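Local coordinates for probable transcriptional regulatory protein NarL (PDB 3EUL) that probably regulates genes of aerobic nitrate metabolism by binding their promoters once phosphorylated by its partner NarS, the chain here being its signal receiver domain, at residues Val18-Asp23 against Arg33-Ser38; Gly39-Val44 against Ala128-Ala133; Glu55-His60 against Ala65-Arg70. All coordinates share one frame; numbering follows the deposited sequence.

Interaction 1 of 3, residues Val18-Asp23 against Arg33-Ser38; sequences VVVGDD and RALSLS
Val18 turns its side chain toward helix 25-38 and sets CG1 against CD1 of Leu35 at 4.0 Å, the valine and the leucine crossing at about a right angle. Having CG1 anti to the backbone N (chi1 178°) sends that methyl to the leucine, while CG2 is directed to Val41 of the adjoining strand. Val19 points the other way, its CB on the face of the sheet that helix 25-38 does not cover, and its backbone pairs with strand 64-68. With Val20 the chain returns to the helix: CG2 lies 3.9 Å from CD1 of Leu35, and here the two side chains reach for each other tip to tip. One methyl of Leu35 is thus shared by two valines that are two residues apart on strand 16-21. The contact joins the first strand and first helix of the beta-alpha-beta unit 16-21, 25-38, 41-47, which opens the CheY-like receiver fold. All three touching side chains are buried, and they meet through methyl groups alone. Beyond Gly21 the strand gives way to a loop, where Asp22 forms a salt bridge with Lys118 and touches Asp68, the residue that is probably phosphorylated. Asp23 also touches Asp68. Within the helical segment, the carbonyl O of Leu35 accepts from Ser38 OG at 2.7 Å, in the carbonyl plane, as well as from Ser38 N at 3.2 Å; Ser38 OG is bonded in addition to Ser40 N.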
# COMPACT_ATOMS: atom_id res chain seq x y z
N VAL A 18 6.29 -6.84 -0.19
CA VAL A 18 5.58 -5.55 -0.13
C VAL A 18 6.38 -4.34 -0.58
O VAL A 18 7.58 -4.22 -0.29
CB VAL A 18 5.09 -5.31 1.33
CG1 VAL A 18 4.37 -3.98 1.48
CG2 VAL A 18 4.20 -6.53 1.74
N VAL A 19 5.71 -3.43 -1.31
CA VAL A 19 6.21 -2.08 -1.51
C VAL A 19 5.41 -1.13 -0.60
O VAL A 19 4.17 -1.20 -0.57
CB VAL A 19 6.11 -1.64 -3.02
CG1 VAL A 19 6.33 -0.11 -3.19
CG2 VAL A 19 7.10 -2.44 -3.90
N VAL A 20 6.13 -0.27 0.13
CA VAL A 20 5.55 0.75 1.01
C VAL A 20 5.81 2.15 0.43
O VAL A 20 6.93 2.46 -0.01
CB VAL A 20 6.10 0.68 2.47
CG1 VAL A 20 5.53 1.84 3.32
CG2 VAL A 20 5.82 -0.69 3.12
N GLY A 21 4.77 2.98 0.37
CA GLY A 21 4.89 4.32 -0.17
C GLY A 21 4.25 5.33 0.77
O GLY A 21 3.10 5.15 1.17
N ASP A 22 5.01 6.36 1.16
CA ASP A 22 4.53 7.46 2.00
C ASP A 22 5.59 8.55 1.92
O ASP A 22 6.78 8.26 1.90
CB ASP A 22 4.33 7.01 3.45
CG ASP A 22 3.39 7.92 4.26
OD1 ASP A 22 3.66 9.14 4.44
OD2 ASP A 22 2.36 7.40 4.77
N ASP A 23 5.14 9.80 1.86
CA ASP A 23 6.07 10.93 1.83
C ASP A 23 6.41 11.48 3.21
O ASP A 23 7.18 12.45 3.31
CB ASP A 23 5.53 12.03 0.91
CG ASP A 23 4.43 12.87 1.56
OD1 ASP A 23 3.65 12.36 2.40
OD2 ASP A 23 4.33 14.05 1.19
N ARG A 33 9.18 -1.08 9.65
CA ARG A 33 9.63 -1.82 10.83
C ARG A 33 8.60 -2.82 11.34
O ARG A 33 8.95 -3.97 11.63
CB ARG A 33 10.02 -0.87 11.95
CG ARG A 33 11.05 -1.46 12.86
CD ARG A 33 11.85 -0.36 13.46
NE ARG A 33 12.53 -0.71 14.70
CZ ARG A 33 11.91 -0.91 15.86
NH1 ARG A 33 10.58 -0.83 15.97
NH2 ARG A 33 12.62 -1.19 16.92
N ALA A 34 7.35 -2.39 11.46
CA ALA A 34 6.22 -3.30 11.81
C ALA A 34 6.17 -4.53 10.92
O ALA A 34 6.04 -5.66 11.40
CB ALA A 34 4.88 -2.58 11.72
N LEU A 35 6.24 -4.30 9.60
CA LEU A 35 6.17 -5.43 8.67
C LEU A 35 7.41 -6.34 8.80
O LEU A 35 7.29 -7.56 8.91
CB LEU A 35 5.98 -4.91 7.23
CG LEU A 35 4.71 -4.12 6.94
CD1 LEU A 35 4.68 -3.54 5.49
CD2 LEU A 35 3.49 -4.95 7.25
N SER A 36 8.58 -5.74 8.81
CA SER A 36 9.83 -6.47 8.86
C SER A 36 9.96 -7.27 10.17
O SER A 36 10.40 -8.43 10.15
CB SER A 36 11.00 -5.49 8.69
OG SER A 36 10.99 -4.95 7.36
N LEU A 37 9.57 -6.66 11.28
CA LEU A 37 9.67 -7.30 12.59
C LEU A 37 8.60 -8.38 12.82
O LEU A 37 8.76 -9.14 13.76
CB LEU A 37 9.61 -6.26 13.70
CG LEU A 37 10.86 -5.38 13.82
CD1 LEU A 37 10.70 -4.40 15.00
CD2 LEU A 37 12.13 -6.19 14.00
N SER A 38 7.57 -8.45 11.97
CA SER A 38 6.56 -9.52 12.03
C SER A 38 7.20 -10.87 11.75
O SER A 38 6.74 -11.86 12.23
CB SER A 38 5.42 -9.29 11.04
OG SER A 38 5.80 -9.62 9.69

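Interaction 2 of 3, residues Gly39-Val44 against Ala128-Ala133; sequences GSVNVV and AVLDCA
Leu130 spreads its two methyls over the entry to strand 41-47, CD2 meeting Val41 CG2 at 3.9 Å and CD1 meeting CB of Ser40, the residue just before the strand, at 4.1 Å. CD2 also lies 4.0 Å from the carbonyl O of Ser40, so the leucine fork covers backbone as well as side chain. Although its CB does not head straight for the strand, chi1 of -65° and an extended chi2 carry the isobutyl end there. Val129, one residue earlier on the helix, adds a looser touch, CG1 to Val41 CG2 at 4.5 Å. The contact fixes the last helix of the receiver domain, 122-134, to an edge strand of the parallel sheet, on the face that helix 25-38 also covers. Val18 of the neighbouring strand touches Val129, and Leu35 packs on Val41. The burial is uneven: Val41 and Val129 lie inside, while Ser40 and Leu130 are partly exposed. Apart from the carbonyl O of Ser40, which a leucine methyl only touches, the groups that meet are methyls and a methylene, and no polar pair forms across. The attachment probably rests on shape and the exclusion of water, most fully at Val41 and Val129.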
# COMPACT_ATOMS: atom_id res chain seq x y z
N GLY A 39 8.26 -10.88 10.95
CA GLY A 39 8.86 -12.13 10.46
C GLY A 39 8.17 -12.72 9.23
O GLY A 39 8.66 -13.70 8.68
N SER A 40 7.07 -12.13 8.78
CA SER A 40 6.26 -12.69 7.67
C SER A 40 6.22 -11.84 6.39
O SER A 40 5.52 -12.17 5.42
CB SER A 40 4.83 -12.91 8.16
OG SER A 40 4.78 -13.97 9.11
N VAL A 41 6.97 -10.74 6.39
CA VAL A 41 6.90 -9.76 5.33
C VAL A 41 8.31 -9.30 4.93
O VAL A 41 9.16 -8.97 5.77
CB VAL A 41 6.04 -8.51 5.71
CG1 VAL A 41 6.00 -7.49 4.54
CG2 VAL A 41 4.59 -8.90 6.14
N ASN A 42 8.52 -9.28 3.63
CA ASN A 42 9.71 -8.76 3.00
C ASN A 42 9.32 -7.46 2.26
O ASN A 42 8.64 -7.48 1.25
CB ASN A 42 10.26 -9.81 2.05
CG ASN A 42 11.51 -9.37 1.28
OD1 ASN A 42 12.16 -8.34 1.57
ND2 ASN A 42 11.87 -10.17 0.29
N VAL A 43 9.77 -6.35 2.80
CA VAL A 43 9.62 -5.06 2.17
C VAL A 43 10.69 -4.98 1.08
O VAL A 43 11.90 -4.96 1.35
CB VAL A 43 9.69 -3.92 3.20
CG1 VAL A 43 9.59 -2.52 2.51
CG2 VAL A 43 8.53 -4.06 4.23
N VAL A 44 10.23 -4.99 -0.16
CA VAL A 44 11.14 -5.04 -1.28
C VAL A 44 11.42 -3.69 -1.88
O VAL A 44 12.35 -3.56 -2.66
CB VAL A 44 10.67 -6.02 -2.36
CG1 VAL A 44 10.67 -7.43 -1.79
CG2 VAL A 44 9.31 -5.62 -2.92
N ALA A 128 -3.66 -6.71 8.12
CA ALA A 128 -4.24 -6.16 6.87
C ALA A 128 -3.43 -6.52 5.64
O ALA A 128 -3.98 -6.95 4.61
CB ALA A 128 -4.41 -4.66 6.98
N VAL A 129 -2.11 -6.37 5.73
CA VAL A 129 -1.23 -6.72 4.61
C VAL A 129 -1.28 -8.24 4.32
O VAL A 129 -1.43 -8.67 3.17
CB VAL A 129 0.20 -6.25 4.92
CG1 VAL A 129 1.20 -6.90 4.00
CG2 VAL A 129 0.25 -4.72 4.82
N LEU A 130 -1.17 -9.05 5.36
CA LEU A 130 -1.21 -10.49 5.20
C LEU A 130 -2.56 -10.99 4.67
O LEU A 130 -2.59 -11.84 3.79
CB LEU A 130 -0.85 -11.20 6.53
CG LEU A 130 0.60 -10.97 7.01
CD1 LEU A 130 0.90 -11.73 8.31
CD2 LEU A 130 1.61 -11.34 5.92
N ASP A 131 -3.66 -10.43 5.17
CA ASP A 131 -5.00 -10.82 4.71
C ASP A 131 -5.22 -10.42 3.24
O ASP A 131 -5.84 -11.14 2.45
CB ASP A 131 -6.08 -10.15 5.56
CG ASP A 131 -6.24 -10.78 6.94
OD1 ASP A 131 -5.70 -11.89 7.18
OD2 ASP A 131 -6.93 -10.17 7.79
N CYS A 132 -4.72 -9.25 2.89
CA CYS A 132 -4.79 -8.74 1.53
C CYS A 132 -4.03 -9.66 0.58
O CYS A 132 -4.56 -10.05 -0.46
CB CYS A 132 -4.25 -7.32 1.51
SG CYS A 132 -4.38 -6.48 -0.08
N ALA A 133 -2.82 -10.03 0.95
CA ALA A 133 -2.03 -10.96 0.15
C ALA A 133 -2.73 -12.33 -0.03
O ALA A 133 -2.58 -12.97 -1.07
CB ALA A 133 -0.68 -11.17 0.79

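Interaction 3 of 3, residues Glu55-His60 against Ala65-Arg70; sequences ELIKAH and ALLDYR
Ile57 drops its CD1 onto the methyl of Ala65, CB to CD1 3.6 Å, and so seats helix 50-60 on the central strand of the five-stranded parallel sheet. This is the alternating beta-alpha architecture of the CheY-like receiver domain, and the helix returns to strand 64-68 through a short connection of only a few residues. The tight part of the contact is small and wholly apolar. CG1 of the isoleucine follows CD1 over the alanine, 4.0 Å from CB, and the nearest pair of CA atoms, those of Ile57 and Ala65, are 7.3 Å apart, a close approach that the small alanine side chain permits. With CG1 anti to the carbonyl carbon (chi1 -67°) and CD1 extended beyond it, the longer arm of Ile57 runs down to the sheet. Leu67, two residues on, joins more loosely, its CD1 standing 4.3 Å from the same CD1 of Ile57. Val79 of helix 76-85 touches both Ile57 and Leu67, Val83 adds to the cover over Ile57, and Thr90 touches both Ile57 and Ala65. The three residues that meet are all buried.

The outward side of the helix is different in character. Glu55 is exposed and Lys58 partly so, and neither reaches the strand. Beyond the contact the strand leads to Asp68, the probable phosphorylation site, which makes a long and weak ion pair with Lys118; Tyr69 then turns to helix 76-85 and strand 91-96. On the helix surface, Glu55 and Lys58 lie about one turn apart and form a salt bridge in which Lys58 NZ is 2.8 Å from Glu55 OE1, although its geometry as a hydrogen bond is weak.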
# COMPACT_ATOMS: atom_id res chain seq x y z
N GLU A 55 6.49 2.62 -10.33
CA GLU A 55 7.64 2.02 -10.95
C GLU A 55 8.18 0.86 -10.14
O GLU A 55 8.57 -0.14 -10.73
CB GLU A 55 8.72 3.06 -11.22
CG GLU A 55 9.87 2.53 -12.04
CD GLU A 55 9.52 2.14 -13.49
OE1 GLU A 55 8.61 2.75 -14.13
OE2 GLU A 55 10.21 1.24 -14.02
N LEU A 56 8.21 0.98 -8.80
CA LEU A 56 8.65 -0.12 -7.97
C LEU A 56 7.72 -1.31 -8.07
O LEU A 56 8.16 -2.47 -8.00
CB LEU A 56 8.73 0.29 -6.50
CG LEU A 56 9.90 1.14 -6.02
CD1 LEU A 56 9.62 1.53 -4.60
CD2 LEU A 56 11.25 0.43 -6.09
N ILE A 57 6.42 -1.03 -8.19
CA ILE A 57 5.44 -2.09 -8.36
C ILE A 57 5.69 -2.82 -9.69
O ILE A 57 5.67 -4.05 -9.74
CB ILE A 57 3.98 -1.55 -8.24
CG1 ILE A 57 3.71 -1.08 -6.80
CG2 ILE A 57 2.93 -2.61 -8.65
CD1 ILE A 57 2.48 -0.18 -6.63
N LYS A 58 5.95 -2.07 -10.75
CA LYS A 58 6.25 -2.72 -12.04
C LYS A 58 7.49 -3.60 -11.97
O LYS A 58 7.51 -4.68 -12.55
CB LYS A 58 6.40 -1.69 -13.18
CG LYS A 58 5.10 -0.93 -13.51
CD LYS A 58 5.22 -0.02 -14.71
CE LYS A 58 6.31 1.01 -14.51
NZ LYS A 58 6.46 1.91 -15.70
N ALA A 59 8.51 -3.16 -11.24
CA ALA A 59 9.78 -3.90 -11.16
C ALA A 59 9.72 -5.10 -10.22
O ALA A 59 10.20 -6.18 -10.56
CB ALA A 59 10.91 -2.97 -10.74
N HIS A 60 9.16 -4.91 -9.03
CA HIS A 60 9.22 -5.94 -8.00
C HIS A 60 8.03 -6.87 -8.01
O HIS A 60 8.11 -7.96 -7.48
CB HIS A 60 9.34 -5.30 -6.63
CG HIS A 60 10.65 -4.62 -6.42
ND1 HIS A 60 11.79 -5.31 -6.06
CD2 HIS A 60 10.99 -3.32 -6.50
CE1 HIS A 60 12.79 -4.46 -5.97
NE2 HIS A 60 12.33 -3.24 -6.21
N ALA A 65 1.04 -3.67 -2.30
CA ALA A 65 1.62 -2.35 -2.18
C ALA A 65 0.81 -1.63 -1.10
O ALA A 65 -0.42 -1.56 -1.20
CB ALA A 65 1.57 -1.62 -3.49
N LEU A 66 1.47 -1.19 -0.02
CA LEU A 66 0.77 -0.38 0.98
C LEU A 66 1.14 1.08 0.83
O LEU A 66 2.28 1.48 1.17
CB LEU A 66 1.16 -0.89 2.37
CG LEU A 66 0.62 -0.13 3.56
CD1 LEU A 66 -0.91 -0.08 3.57
CD2 LEU A 66 1.19 -0.85 4.84
N LEU A 67 0.18 1.89 0.33
CA LEU A 67 0.48 3.24 -0.12
C LEU A 67 -0.38 4.32 0.53
O LEU A 67 -1.59 4.17 0.68
CB LEU A 67 0.22 3.34 -1.61
CG LEU A 67 0.92 2.35 -2.53
CD1 LEU A 67 0.53 2.63 -3.97
CD2 LEU A 67 2.41 2.46 -2.31
N ASP A 68 0.25 5.42 0.93
CA ASP A 68 -0.51 6.55 1.43
C ASP A 68 -1.47 7.02 0.35
O ASP A 68 -1.10 7.08 -0.82
CB ASP A 68 0.46 7.66 1.86
CG ASP A 68 -0.22 8.90 2.40
OD1 ASP A 68 -1.25 8.84 3.08
OD2 ASP A 68 0.35 9.98 2.13
N TYR A 69 -2.70 7.36 0.71
CA TYR A 69 -3.64 7.88 -0.27
C TYR A 69 -3.08 9.16 -0.93
O TYR A 69 -3.15 9.31 -2.13
CB TYR A 69 -5.01 8.11 0.36
CG TYR A 69 -5.98 8.72 -0.58
CD1 TYR A 69 -6.41 8.05 -1.69
CD2 TYR A 69 -6.45 10.01 -0.38
CE1 TYR A 69 -7.29 8.63 -2.58
CE2 TYR A 69 -7.32 10.60 -1.26
CZ TYR A 69 -7.73 9.93 -2.36
OH TYR A 69 -8.65 10.50 -3.21
N ARG A 70 -2.47 10.03 -0.15
CA ARG A 70 -1.96 11.31 -0.64
C ARG A 70 -0.46 11.31 -0.92
O ARG A 70 0.29 12.16 -0.45
CB ARG A 70 -2.35 12.44 0.30
CG ARG A 70 -3.83 12.84 0.13
CD ARG A 70 -3.99 14.00 -0.84
NE ARG A 70 -3.48 15.19 -0.17
CZ ARG A 70 -3.60 16.45 -0.57
NH1 ARG A 70 -4.21 16.76 -1.70
NH2 ARG A 70 -3.06 17.40 0.17

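How the interactions relate
From the N terminus, interaction 1 closes first, folding helix 25-38 back on strand 16-21. The chain then enters strand 41-47, where interaction 2 opens a far longer loop that ends on helix 122-134. Interaction 3 is nested inside that loop, a short closure between helix 50-60 and strand 64-68. None of the three cross. Strand 16-21 lies between the other two strands: Val18 N and O probably bond to Asn42 O and Val44 N, while Val19 O and Gly21 O probably bond to Leu66 N and Asp68 N. Together the contacts tie three helices to three adjacent strands, and Val129 of interaction 2 also packs on Leu66.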